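Local structure of TATA-box-binding protein (Methanococcus jannaschii, 2Z8U) at residues N108-A113 against K159-G164; D146-V151 against A171-K176; V16-S21 against T72-K77. The protein probably binds the TATA box of archaeal promoters as a general transcription factor and so helps RNA polymerase start transcription close by. All blocks are in the same frame, centred on the assembly; numbering follows the deposited sequence.

Contact 1 (N108-A113 against K159-G164); sequences NMVATA and KVVITG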
ATOM      1  N   ASN B 108     -12.883  18.432  20.528  1.00 25.44           N
ATOM      2  CA  ASN B 108     -13.913  17.669  19.809  1.00 26.92           C
ATOM      3  C   ASN B 108     -15.296  18.037  20.350  1.00 27.65           C
ATOM      4  O   ASN B 108     -15.420  18.554  21.454  1.00 26.27           O
ATOM      5  CB  ASN B 108     -13.677  16.153  19.987  1.00 27.03           C
ATOM      6  CG  ASN B 108     -14.037  15.334  18.746  1.00 29.66           C
ATOM      7  OD1 ASN B 108     -14.992  15.641  18.035  1.00 29.41           O
ATOM      8  ND2 ASN B 108     -13.267  14.256  18.500  1.00 29.84           N
ATOM      9  N   MET B 109     -16.336  17.768  19.562  1.00 29.29           N
ATOM     10  CA  MET B 109     -17.727  17.924  20.015  1.00 31.72           C
ATOM     11  C   MET B 109     -18.590  16.910  19.306  1.00 31.35           C
ATOM     12  O   MET B 109     -18.306  16.538  18.167  1.00 32.55           O
ATOM     13  CB  MET B 109     -18.299  19.304  19.677  1.00 31.45           C
ATOM     14  CG  MET B 109     -17.401  20.491  19.917  1.00 31.84           C
ATOM     15  SD  MET B 109     -18.022  22.071  19.287  1.00 36.81           S
ATOM     16  CE  MET B 109     -19.037  22.576  20.659  1.00 30.35           C
ATOM     17  N   VAL B 110     -19.650  16.474  19.975  1.00 30.10           N
ATOM     18  CA  VAL B 110     -20.696  15.679  19.344  1.00 28.50           C
ATOM     19  C   VAL B 110     -21.883  16.638  19.230  1.00 27.30           C
ATOM     20  O   VAL B 110     -22.277  17.254  20.226  1.00 26.23           O
ATOM     21  CB  VAL B 110     -21.102  14.447  20.198  1.00 28.79           C
ATOM     22  CG1 VAL B 110     -22.377  13.790  19.668  1.00 29.29           C
ATOM     23  CG2 VAL B 110     -19.974  13.402  20.254  1.00 30.72           C
ATOM     24  N   ALA B 111     -22.396  16.797  18.006  1.00 25.33           N
ATOM     25  CA  ALA B 111     -23.602  17.571  17.756  1.00 23.91           C
ATOM     26  C   ALA B 111     -24.619  16.611  17.151  1.00 24.28           C
ATOM     27  O   ALA B 111     -24.259  15.666  16.415  1.00 21.16           O
ATOM     28  CB  ALA B 111     -23.328  18.689  16.798  1.00 23.79           C
ATOM     29  N   THR B 112     -25.890  16.860  17.462  1.00 23.92           N
ATOM     30  CA  THR B 112     -26.983  16.100  16.874  1.00 24.75           C
ATOM     31  C   THR B 112     -28.003  17.045  16.233  1.00 24.60           C
ATOM     32  O   THR B 112     -28.129  18.238  16.606  1.00 23.57           O
ATOM     33  CB  THR B 112     -27.695  15.193  17.914  1.00 24.97           C
ATOM     34  OG1 THR B 112     -28.260  16.001  18.964  1.00 27.14           O
ATOM     35  CG2 THR B 112     -26.707  14.165  18.530  1.00 27.01           C
ATOM     36  N   ALA B 113     -28.704  16.500  15.239  1.00 23.74           N
ATOM     37  CA  ALA B 113     -29.776  17.211  14.578  1.00 24.25           C
ATOM     38  C   ALA B 113     -30.759  16.183  14.014  1.00 24.36           C
ATOM     39  O   ALA B 113     -30.503  14.989  14.013  1.00 24.58           O
ATOM     40  CB  ALA B 113     -29.236  18.117  13.495  1.00 23.17           C
ATOM     41  N   LYS B 159     -32.262  11.054  12.562  1.00 34.74           N
ATOM     42  CA  LYS B 159     -31.200  11.571  13.458  1.00 35.19           C
ATOM     43  C   LYS B 159     -29.861  11.618  12.735  1.00 35.13           C
ATOM     44  O   LYS B 159     -29.510  10.702  11.981  1.00 34.14           O
ATOM     45  CB  LYS B 159     -31.081  10.736  14.736  1.00 35.10           C
ATOM     46  CG  LYS B 159     -30.084  11.282  15.833  1.00 36.45           C
ATOM     47  CD  LYS B 159     -30.473  10.631  17.195  1.00 38.81           C
ATOM     48  CE  LYS B 159     -30.037  11.433  18.382  1.00 44.36           C
ATOM     49  NZ  LYS B 159     -30.835  11.035  19.600  1.00 48.33           N
ATOM     50  N   VAL B 160     -29.126  12.703  12.976  1.00 35.36           N
ATOM     51  CA  VAL B 160     -27.798  12.920  12.390  1.00 35.86           C
ATOM     52  C   VAL B 160     -26.880  13.221  13.567  1.00 35.74           C
ATOM     53  O   VAL B 160     -27.249  13.997  14.466  1.00 35.49           O
ATOM     54  CB  VAL B 160     -27.811  14.159  11.457  1.00 36.02           C
ATOM     55  CG1 VAL B 160     -26.414  14.528  11.012  1.00 37.71           C
ATOM     56  CG2 VAL B 160     -28.695  13.909  10.252  1.00 36.25           C
ATOM     57  N   VAL B 161     -25.701  12.619  13.570  1.00 34.75           N
ATOM     58  CA  VAL B 161     -24.717  12.902  14.613  1.00 34.90           C
ATOM     59  C   VAL B 161     -23.497  13.407  13.873  1.00 34.90           C
ATOM     60  O   VAL B 161     -23.021  12.761  12.931  1.00 35.47           O
ATOM     61  CB  VAL B 161     -24.352  11.628  15.417  1.00 35.21           C
ATOM     62  CG1 VAL B 161     -23.169  11.880  16.392  1.00 34.42           C
ATOM     63  CG2 VAL B 161     -25.573  11.068  16.140  1.00 35.03           C
ATOM     64  N   ILE B 162     -22.971  14.552  14.299  1.00 34.52           N
ATOM     65  CA  ILE B 162     -21.755  15.084  13.698  1.00 34.75           C
ATOM     66  C   ILE B 162     -20.631  15.047  14.738  1.00 34.19           C
ATOM     67  O   ILE B 162     -20.826  15.525  15.860  1.00 33.80           O
ATOM     68  CB  ILE B 162     -21.982  16.521  13.185  1.00 34.42           C
ATOM     69  CG1 ILE B 162     -23.209  16.571  12.250  1.00 35.71           C
ATOM     70  CG2 ILE B 162     -20.745  17.034  12.468  1.00 35.40           C
ATOM     71  CD1 ILE B 162     -23.722  17.972  11.986  1.00 36.65           C
ATOM     72  N   THR B 163     -19.482  14.455  14.383  1.00 33.96           N
ATOM     73  CA  THR B 163     -18.338  14.364  15.310  1.00 33.95           C
ATOM     74  C   THR B 163     -17.086  14.967  14.691  1.00 33.56           C
ATOM     75  O   THR B 163     -17.042  15.224  13.488  1.00 32.47           O
ATOM     76  CB  THR B 163     -18.075  12.906  15.786  1.00 35.22           C
ATOM     77  OG1 THR B 163     -17.582  12.109  14.700  1.00 38.00           O
ATOM     78  CG2 THR B 163     -19.358  12.242  16.292  1.00 36.72           C
ATOM     79  N   GLY B 164     -16.059  15.208  15.502  1.00 32.19           N
ATOM     80  CA  GLY B 164     -14.826  15.787  14.987  1.00 33.18           C
ATOM     81  C   GLY B 164     -14.850  17.301  14.936  1.00 32.91           C
ATOM     82  O   GLY B 164     -13.909  17.936  14.448  1.00 33.32           O
TER
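Ala111 O accepts the amide of Ile162 at 2.7 Å, the shortest bond between strands 105-114 and 159-163. These are antiparallel neighbours in the saddle-shaped sheet of the TBP fold. The return bond, Ala111 N to Ile162 O, is nearly straight at 173°. Ala111 O also takes a CA-H...O contact from Val161. Ala113 and Val160 form a second hydrogen-bonded pair, again with two bonds. Between them, Thr112 and Val161 make a non-hydrogen-bonded pair with CA atoms 4.5 Å apart.

The two faces differ. Ala111, Ala113, Val160 and Ile162 point to the side covered by helix 168-183, where Ile162 meets Ala174 and Ile178. Thr112 and Val161 point to the other face, the one that binds DNA in TBP relatives. Here Gln137 of a second subunit packs on Thr112. Val110 CG1, set anti to its own amide nitrogen (chi1 169°), reaches Val161 CG1 at 3.9 Å.

Past the regular pairing, Asn108 OD1 meets two amides. Gly164 N lies 2.8 Å from Asn108 OD1 and Met109 N 2.9 Å from it, but both bonds are weak and bent.

Contact 2 (D146-V151 against A171-K176); sequences DDPKVV and AKRALK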
ATOM      1  N   ASP B 146     -14.905  17.016   4.383  1.00 44.54           N
ATOM      2  CA  ASP B 146     -13.565  17.598   4.422  1.00 44.92           C
ATOM      3  C   ASP B 146     -13.567  19.082   4.785  1.00 44.30           C
ATOM      4  O   ASP B 146     -12.516  19.642   5.101  1.00 44.92           O
ATOM      5  CB  ASP B 146     -12.811  17.363   3.102  1.00 45.53           C
ATOM      6  CG  ASP B 146     -12.583  15.895   2.804  1.00 46.73           C
ATOM      7  OD1 ASP B 146     -12.578  15.050   3.738  1.00 49.05           O
ATOM      8  OD2 ASP B 146     -12.402  15.577   1.613  1.00 48.78           O
ATOM      9  N   ASP B 147     -14.736  19.713   4.729  1.00 43.57           N
ATOM     10  CA  ASP B 147     -14.898  21.077   5.215  1.00 43.09           C
ATOM     11  C   ASP B 147     -16.327  21.344   5.720  1.00 42.06           C
ATOM     12  O   ASP B 147     -17.259  21.432   4.922  1.00 42.90           O
ATOM     13  CB  ASP B 147     -14.509  22.105   4.150  1.00 43.81           C
ATOM     14  CG  ASP B 147     -14.637  23.526   4.655  1.00 45.48           C
ATOM     15  OD1 ASP B 147     -13.988  23.857   5.673  1.00 46.97           O
ATOM     16  OD2 ASP B 147     -15.399  24.311   4.051  1.00 48.46           O
ATOM     17  N   PRO B 148     -16.509  21.445   7.052  1.00 40.47           N
ATOM     18  CA  PRO B 148     -15.456  21.240   8.041  1.00 39.13           C
ATOM     19  C   PRO B 148     -15.044  19.775   8.078  1.00 37.90           C
ATOM     20  O   PRO B 148     -15.763  18.908   7.557  1.00 37.61           O
ATOM     21  CB  PRO B 148     -16.119  21.663   9.363  1.00 38.93           C
ATOM     22  CG  PRO B 148     -17.566  21.485   9.140  1.00 39.39           C
ATOM     23  CD  PRO B 148     -17.805  21.767   7.678  1.00 40.01           C
ATOM     24  N   LYS B 149     -13.883  19.507   8.659  1.00 36.48           N
ATOM     25  CA  LYS B 149     -13.365  18.143   8.748  1.00 35.57           C
ATOM     26  C   LYS B 149     -14.118  17.416   9.849  1.00 34.43           C
ATOM     27  O   LYS B 149     -13.754  17.502  11.023  1.00 33.67           O
ATOM     28  CB  LYS B 149     -11.862  18.172   9.030  1.00 35.86           C
ATOM     29  CG  LYS B 149     -11.236  16.805   9.262  1.00 37.04           C
ATOM     30  CD  LYS B 149      -9.794  16.952   9.761  1.00 37.69           C
ATOM     31  CE  LYS B 149      -9.232  15.586  10.160  1.00 36.88           C
ATOM     32  NZ  LYS B 149      -7.913  15.737  10.844  1.00 37.39           N
ATOM     33  N   VAL B 150     -15.196  16.732   9.465  1.00 33.58           N
ATOM     34  CA  VAL B 150     -16.070  16.055  10.426  1.00 32.08           C
ATOM     35  C   VAL B 150     -16.465  14.664   9.942  1.00 32.52           C
ATOM     36  O   VAL B 150     -16.333  14.349   8.765  1.00 31.98           O
ATOM     37  CB  VAL B 150     -17.343  16.877  10.738  1.00 32.59           C
ATOM     38  CG1 VAL B 150     -16.963  18.207  11.417  1.00 30.51           C
ATOM     39  CG2 VAL B 150     -18.157  17.125   9.491  1.00 31.12           C
ATOM     40  N   VAL B 151     -16.943  13.841  10.867  1.00 32.67           N
ATOM     41  CA  VAL B 151     -17.516  12.549  10.539  1.00 33.78           C
ATOM     42  C   VAL B 151     -18.964  12.631  10.886  1.00 34.89           C
ATOM     43  O   VAL B 151     -19.324  13.057  11.990  1.00 35.19           O
ATOM     44  CB  VAL B 151     -16.843  11.377  11.306  1.00 33.46           C
ATOM     45  CG1 VAL B 151     -17.628  10.046  11.081  1.00 33.33           C
ATOM     46  CG2 VAL B 151     -15.431  11.239  10.848  1.00 33.60           C
ATOM     47  N   ALA B 171     -20.421  23.289  13.338  1.00 34.49           N
ATOM     48  CA  ALA B 171     -21.519  22.298  13.391  1.00 33.63           C
ATOM     49  C   ALA B 171     -22.665  22.711  12.483  1.00 33.65           C
ATOM     50  O   ALA B 171     -23.269  21.876  11.780  1.00 32.40           O
ATOM     51  CB  ALA B 171     -22.028  22.119  14.836  1.00 33.72           C
ATOM     52  N   LYS B 172     -22.960  24.009  12.523  1.00 33.89           N
ATOM     53  CA  LYS B 172     -23.978  24.630  11.671  1.00 34.30           C
ATOM     54  C   LYS B 172     -23.622  24.502  10.192  1.00 34.73           C
ATOM     55  O   LYS B 172     -24.474  24.150   9.377  1.00 34.51           O
ATOM     56  CB  LYS B 172     -24.145  26.106  12.037  1.00 34.32           C
ATOM     57  CG  LYS B 172     -24.966  26.358  13.294  1.00 36.03           C
ATOM     58  CD  LYS B 172     -24.885  27.825  13.702  1.00 37.87           C
ATOM     59  CE  LYS B 172     -25.512  28.047  15.055  1.00 40.31           C
ATOM     60  NZ  LYS B 172     -25.301  29.452  15.515  1.00 40.09           N
ATOM     61  N   ARG B 173     -22.368  24.795   9.856  1.00 35.07           N
ATOM     62  CA  ARG B 173     -21.856  24.680   8.481  1.00 35.99           C
ATOM     63  C   ARG B 173     -21.930  23.244   7.953  1.00 35.75           C
ATOM     64  O   ARG B 173     -22.219  23.016   6.772  1.00 35.51           O
ATOM     65  CB  ARG B 173     -20.405  25.152   8.423  1.00 35.74           C
ATOM     66  CG  ARG B 173     -20.182  26.598   8.831  1.00 37.85           C
ATOM     67  CD  ARG B 173     -18.698  26.986   8.725  1.00 38.18           C
ATOM     68  NE  ARG B 173     -18.093  26.484   7.493  1.00 42.00           N
ATOM     69  CZ  ARG B 173     -16.977  25.760   7.425  1.00 43.77           C
ATOM     70  NH1 ARG B 173     -16.290  25.449   8.521  1.00 44.91           N
ATOM     71  NH2 ARG B 173     -16.538  25.349   6.244  1.00 44.36           N
ATOM     72  N   ALA B 174     -21.635  22.286   8.836  1.00 35.70           N
ATOM     73  CA  ALA B 174     -21.779  20.867   8.547  1.00 34.92           C
ATOM     74  C   ALA B 174     -23.239  20.486   8.276  1.00 34.94           C
ATOM     75  O   ALA B 174     -23.535  19.798   7.287  1.00 34.11           O
ATOM     76  CB  ALA B 174     -21.227  20.050   9.707  1.00 35.33           C
ATOM     77  N   LEU B 175     -24.147  20.928   9.151  1.00 34.76           N
ATOM     78  CA  LEU B 175     -25.584  20.671   8.960  1.00 34.83           C
ATOM     79  C   LEU B 175     -26.119  21.165   7.607  1.00 34.86           C
ATOM     80  O   LEU B 175     -26.803  20.410   6.918  1.00 34.96           O
ATOM     81  CB  LEU B 175     -26.430  21.202  10.125  1.00 34.93           C
ATOM     82  CG  LEU B 175     -27.946  20.940  10.058  1.00 34.59           C
ATOM     83  CD1 LEU B 175     -28.209  19.438  10.172  1.00 36.64           C
ATOM     84  CD2 LEU B 175     -28.659  21.706  11.158  1.00 35.56           C
ATOM     85  N   LYS B 176     -25.786  22.398   7.217  1.00 35.10           N
ATOM     86  CA  LYS B 176     -26.206  22.933   5.906  1.00 35.90           C
ATOM     87  C   LYS B 176     -25.774  22.002   4.764  1.00 36.51           C
ATOM     88  O   LYS B 176     -26.565  21.697   3.869  1.00 36.53           O
ATOM     89  CB  LYS B 176     -25.687  24.367   5.693  1.00 35.87           C
ATOM     90  CG  LYS B 176     -25.878  24.941   4.276  1.00 36.32           C
ATOM     91  CD  LYS B 176     -27.190  25.710   4.126  1.00 37.99           C
ATOM     92  CE  LYS B 176     -27.634  25.910   2.658  1.00 38.22           C
ATOM     93  NZ  LYS B 176     -26.549  26.310   1.719  1.00 39.80           N
TER
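Asp147 and Arg173 make the charged part of this contact, which ties the turn between strands 141-146 and 149-154 to helix 168-183 in the second TBP repeat. Arg173 NH2 sits before both carboxylate oxygens. It forms a salt bridge with Asp147 OD2 at 2.7 Å. It also donates a nearly straight hydrogen bond to Asp147 OD1 at 3.0 Å. That oxygen lies almost in the guanidinium plane, but NH2 approaches from 38° out of the carboxylate plane. NH2 alone meets both oxygens, and the two planes are turned 46° from each other. The arginine chain bends at chi3 (44°), which turns its end back toward the turn. Arg173 NH1 has a second acidic partner, Asp170 on the same helix. The guanidinium thus has two acidic partners, which probably steadies its charge and its rotation.

The apolar part centres on Pro148, which follows a cis peptide bond. Its ring lies alongside the arginine chain. Pro148 CD lies 3.8 Å above one guanidinium face, near the edge of the group, and Pro148 CB is 3.9 Å from Arg173 NH1. Pro148 CG meets Ala174 CB at 4.0 Å. Val150 CG2 approaches the same methyl at 4.2 Å. The small alanine thus lets both the proline ring and the valine come close to the helix.

The salt bridge is the more exposed part, and the apolar groups lead inward from it. Val150 and Ala174 both rest on Ile162 of strand 159-163. Leu165, in the loop that leads into helix 168-183, also touches Val150. The turn thus meets the helix beside the place where strand 159-163 packs against it.

Contact 3 (V16-S21 against T72-K77); sequences VNVVVS and TGAKSK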
ATOM      1  N   VAL B  16     -24.047  17.991  22.304  1.00 32.23           N
ATOM      2  CA  VAL B  16     -24.380  16.990  23.306  1.00 32.72           C
ATOM      3  C   VAL B  16     -23.192  16.775  24.219  1.00 32.50           C
ATOM      4  O   VAL B  16     -23.351  16.597  25.425  1.00 33.34           O
ATOM      5  CB  VAL B  16     -24.914  15.676  22.679  1.00 32.60           C
ATOM      6  CG1 VAL B  16     -24.952  14.559  23.712  1.00 33.04           C
ATOM      7  CG2 VAL B  16     -26.330  15.894  22.123  1.00 32.84           C
ATOM      8  N   ASN B  17     -21.995  16.828  23.660  1.00 32.55           N
ATOM      9  CA  ASN B  17     -20.811  16.779  24.480  1.00 32.90           C
ATOM     10  C   ASN B  17     -19.645  17.540  23.878  1.00 32.53           C
ATOM     11  O   ASN B  17     -19.639  17.856  22.699  1.00 30.89           O
ATOM     12  CB  ASN B  17     -20.454  15.322  24.893  1.00 34.31           C
ATOM     13  CG  ASN B  17     -19.513  14.596  23.916  1.00 36.00           C
ATOM     14  OD1 ASN B  17     -19.773  13.452  23.545  1.00 40.37           O
ATOM     15  ND2 ASN B  17     -18.392  15.208  23.576  1.00 36.54           N
ATOM     16  N   VAL B  18     -18.654  17.851  24.703  1.00 32.61           N
ATOM     17  CA  VAL B  18     -17.425  18.450  24.187  1.00 33.35           C
ATOM     18  C   VAL B  18     -16.232  17.703  24.773  1.00 34.73           C
ATOM     19  O   VAL B  18     -16.368  17.079  25.828  1.00 36.22           O
ATOM     20  CB  VAL B  18     -17.317  19.953  24.516  1.00 33.33           C
ATOM     21  CG1 VAL B  18     -18.494  20.746  23.969  1.00 33.40           C
ATOM     22  CG2 VAL B  18     -17.167  20.204  26.042  1.00 33.04           C
ATOM     23  N   VAL B  19     -15.104  17.704  24.058  1.00 35.15           N
ATOM     24  CA  VAL B  19     -13.824  17.251  24.608  1.00 35.64           C
ATOM     25  C   VAL B  19     -12.954  18.510  24.625  1.00 35.26           C
ATOM     26  O   VAL B  19     -12.886  19.212  23.628  1.00 35.65           O
ATOM     27  CB  VAL B  19     -13.195  16.120  23.748  1.00 35.36           C
ATOM     28  CG1 VAL B  19     -11.773  15.738  24.251  1.00 36.60           C
ATOM     29  CG2 VAL B  19     -14.121  14.887  23.709  1.00 35.75           C
ATOM     30  N   VAL B  20     -12.345  18.826  25.758  1.00 34.73           N
ATOM     31  CA  VAL B  20     -11.496  20.011  25.855  1.00 34.40           C
ATOM     32  C   VAL B  20     -10.093  19.642  26.347  1.00 34.25           C
ATOM     33  O   VAL B  20      -9.908  18.591  26.997  1.00 33.49           O
ATOM     34  CB  VAL B  20     -12.095  21.083  26.796  1.00 34.18           C
ATOM     35  CG1 VAL B  20     -13.513  21.510  26.340  1.00 36.34           C
ATOM     36  CG2 VAL B  20     -12.108  20.605  28.280  1.00 34.34           C
ATOM     37  N   SER B  21      -9.122  20.490  26.018  1.00 33.64           N
ATOM     38  CA  SER B  21      -7.779  20.370  26.588  1.00 34.15           C
ATOM     39  C   SER B  21      -7.348  21.678  27.208  1.00 33.88           C
ATOM     40  O   SER B  21      -7.857  22.752  26.853  1.00 32.83           O
ATOM     41  CB  SER B  21      -6.740  19.988  25.511  1.00 34.08           C
ATOM     42  OG  SER B  21      -6.759  20.952  24.465  1.00 39.09           O
ATOM     43  N   THR B  72     -13.346  14.969  29.196  1.00 36.16           N
ATOM     44  CA  THR B  72     -14.454  14.424  28.428  1.00 36.03           C
ATOM     45  C   THR B  72     -15.706  14.426  29.302  1.00 35.49           C
ATOM     46  O   THR B  72     -15.611  14.479  30.527  1.00 34.34           O
ATOM     47  CB  THR B  72     -14.102  12.970  27.974  1.00 36.44           C
ATOM     48  OG1 THR B  72     -15.095  12.497  27.070  1.00 41.82           O
ATOM     49  CG2 THR B  72     -14.018  12.038  29.159  1.00 33.62           C
ATOM     50  N   GLY B  73     -16.878  14.388  28.668  1.00 35.56           N
ATOM     51  CA  GLY B  73     -18.125  14.189  29.381  1.00 34.90           C
ATOM     52  C   GLY B  73     -18.971  15.431  29.544  1.00 35.18           C
ATOM     53  O   GLY B  73     -20.194  15.328  29.723  1.00 34.52           O
ATOM     54  N   ALA B  74     -18.335  16.603  29.508  1.00 35.01           N
ATOM     55  CA  ALA B  74     -19.053  17.866  29.692  1.00 35.31           C
ATOM     56  C   ALA B  74     -20.011  18.143  28.525  1.00 35.47           C
ATOM     57  O   ALA B  74     -19.749  17.742  27.393  1.00 34.80           O
ATOM     58  CB  ALA B  74     -18.079  19.003  29.856  1.00 35.87           C
ATOM     59  N   LYS B  75     -21.104  18.828  28.826  1.00 35.01           N
ATOM     60  CA  LYS B  75     -22.123  19.174  27.845  1.00 36.15           C
ATOM     61  C   LYS B  75     -21.671  20.386  27.023  1.00 35.23           C
ATOM     62  O   LYS B  75     -22.136  20.585  25.901  1.00 33.78           O
ATOM     63  CB  LYS B  75     -23.471  19.481  28.522  1.00 36.15           C
ATOM     64  CG  LYS B  75     -24.148  18.316  29.265  1.00 37.09           C
ATOM     65  CD  LYS B  75     -25.587  18.701  29.690  1.00 38.08           C
ATOM     66  CE  LYS B  75     -26.212  17.664  30.615  1.00 40.02           C
ATOM     67  NZ  LYS B  75     -27.692  17.831  30.754  1.00 44.25           N
ATOM     68  N   SER B  76     -20.763  21.178  27.594  1.00 34.09           N
ATOM     69  CA  SER B  76     -20.292  22.440  26.999  1.00 34.18           C
ATOM     70  C   SER B  76     -18.868  22.739  27.474  1.00 34.92           C
ATOM     71  O   SER B  76     -18.425  22.214  28.511  1.00 33.92           O
ATOM     72  CB  SER B  76     -21.198  23.612  27.428  1.00 34.31           C
ATOM     73  OG  SER B  76     -21.021  23.870  28.814  1.00 33.75           O
ATOM     74  N   LYS B  77     -18.177  23.603  26.731  1.00 34.89           N
ATOM     75  CA  LYS B  77     -16.875  24.134  27.145  1.00 36.49           C
ATOM     76  C   LYS B  77     -16.927  24.746  28.530  1.00 35.07           C
ATOM     77  O   LYS B  77     -16.018  24.543  29.323  1.00 34.75           O
ATOM     78  CB  LYS B  77     -16.372  25.184  26.135  1.00 36.90           C
ATOM     79  CG  LYS B  77     -14.991  25.755  26.468  1.00 41.71           C
ATOM     80  CD  LYS B  77     -14.676  26.901  25.536  1.00 47.99           C
ATOM     81  CE  LYS B  77     -13.711  27.896  26.156  1.00 50.94           C
ATOM     82  NZ  LYS B  77     -13.594  29.093  25.273  1.00 53.80           N
TER
HETATM   83  O   HOH W   1     -15.695  17.548  28.546  1.00 22.71           O
HETATM   84  O   HOH W   2     -16.947  14.027  26.034  1.00 33.42           O
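Val18 packs against Ser76 and Ala74 in the tight part of this contact. It lies on strand 14-23, beside the loop that carries the chain from strand 68-72 into helix 77-94 of the first TBP repeat. With CG1 anti to the carbonyl carbon (chi1 -58°), CG2 falls between the amide nitrogen and the carbonyl carbon, and this turns the methyl onto the backbone before the helix. Val18 CG2 is 3.4 Å from Ser76 C and 4.1 Å from Ala74 CB. Val18 CG1 meets Ser76 CA at 3.9 Å. The backbone adds one direct bond, from Val18 N to Ala74 O at 2.9 Å. The same carbonyl oxygen takes a CA-H...O contact from Asn17. Further along, Val20 CG1 comes to 4.3 Å from Lys77 CA at the start of helix 77-94, and Val20 also touches Ala80 and Ile84 on that helix.

Near Thr72 and Gly73 no direct hydrogen bond joins the segments, and two waters bridge them. Val18 O accepts hydrogen bonds from both. One, at 2.8 Å from Val18 O, accepts the amide of Ala74. The other accepts Gly73 N and also hydrogen-bonds to Thr72 OG1, at 2.6 Å from the hydroxyl oxygen. Lys75 is exposed and Lys77 partly so.

Ser76 is the N-cap of the helix, and its OG accepts the amide of Glu79. At the end of strand 68-72 direct pairing gives way to water bridges. Both backbone polar groups of Val18 are satisfied, the amide by protein and the carbonyl by water.

Contact 3 comes first along the chain, within the first repeat, and closes before contact 1 opens. Contacts 1 and 2 lie in the second repeat, and their segments alternate along the chain. All three reach the same antiparallel sheet. Contacts 1 and 2 have centres about 9 Å apart and touch where strands 149-154 and 159-163 pair and where strand 105-114 meets helix 168-183. Contacts 1 and 3 have centres about 12 Å apart, joined where strands 14-23 and 105-114 run side by side. Contacts 2 and 3 do not touch, and their centres are about 18 Å apart. Contact 1 therefore lies beside the junction of the repeats, where one continuous sheet forms the TBP saddle.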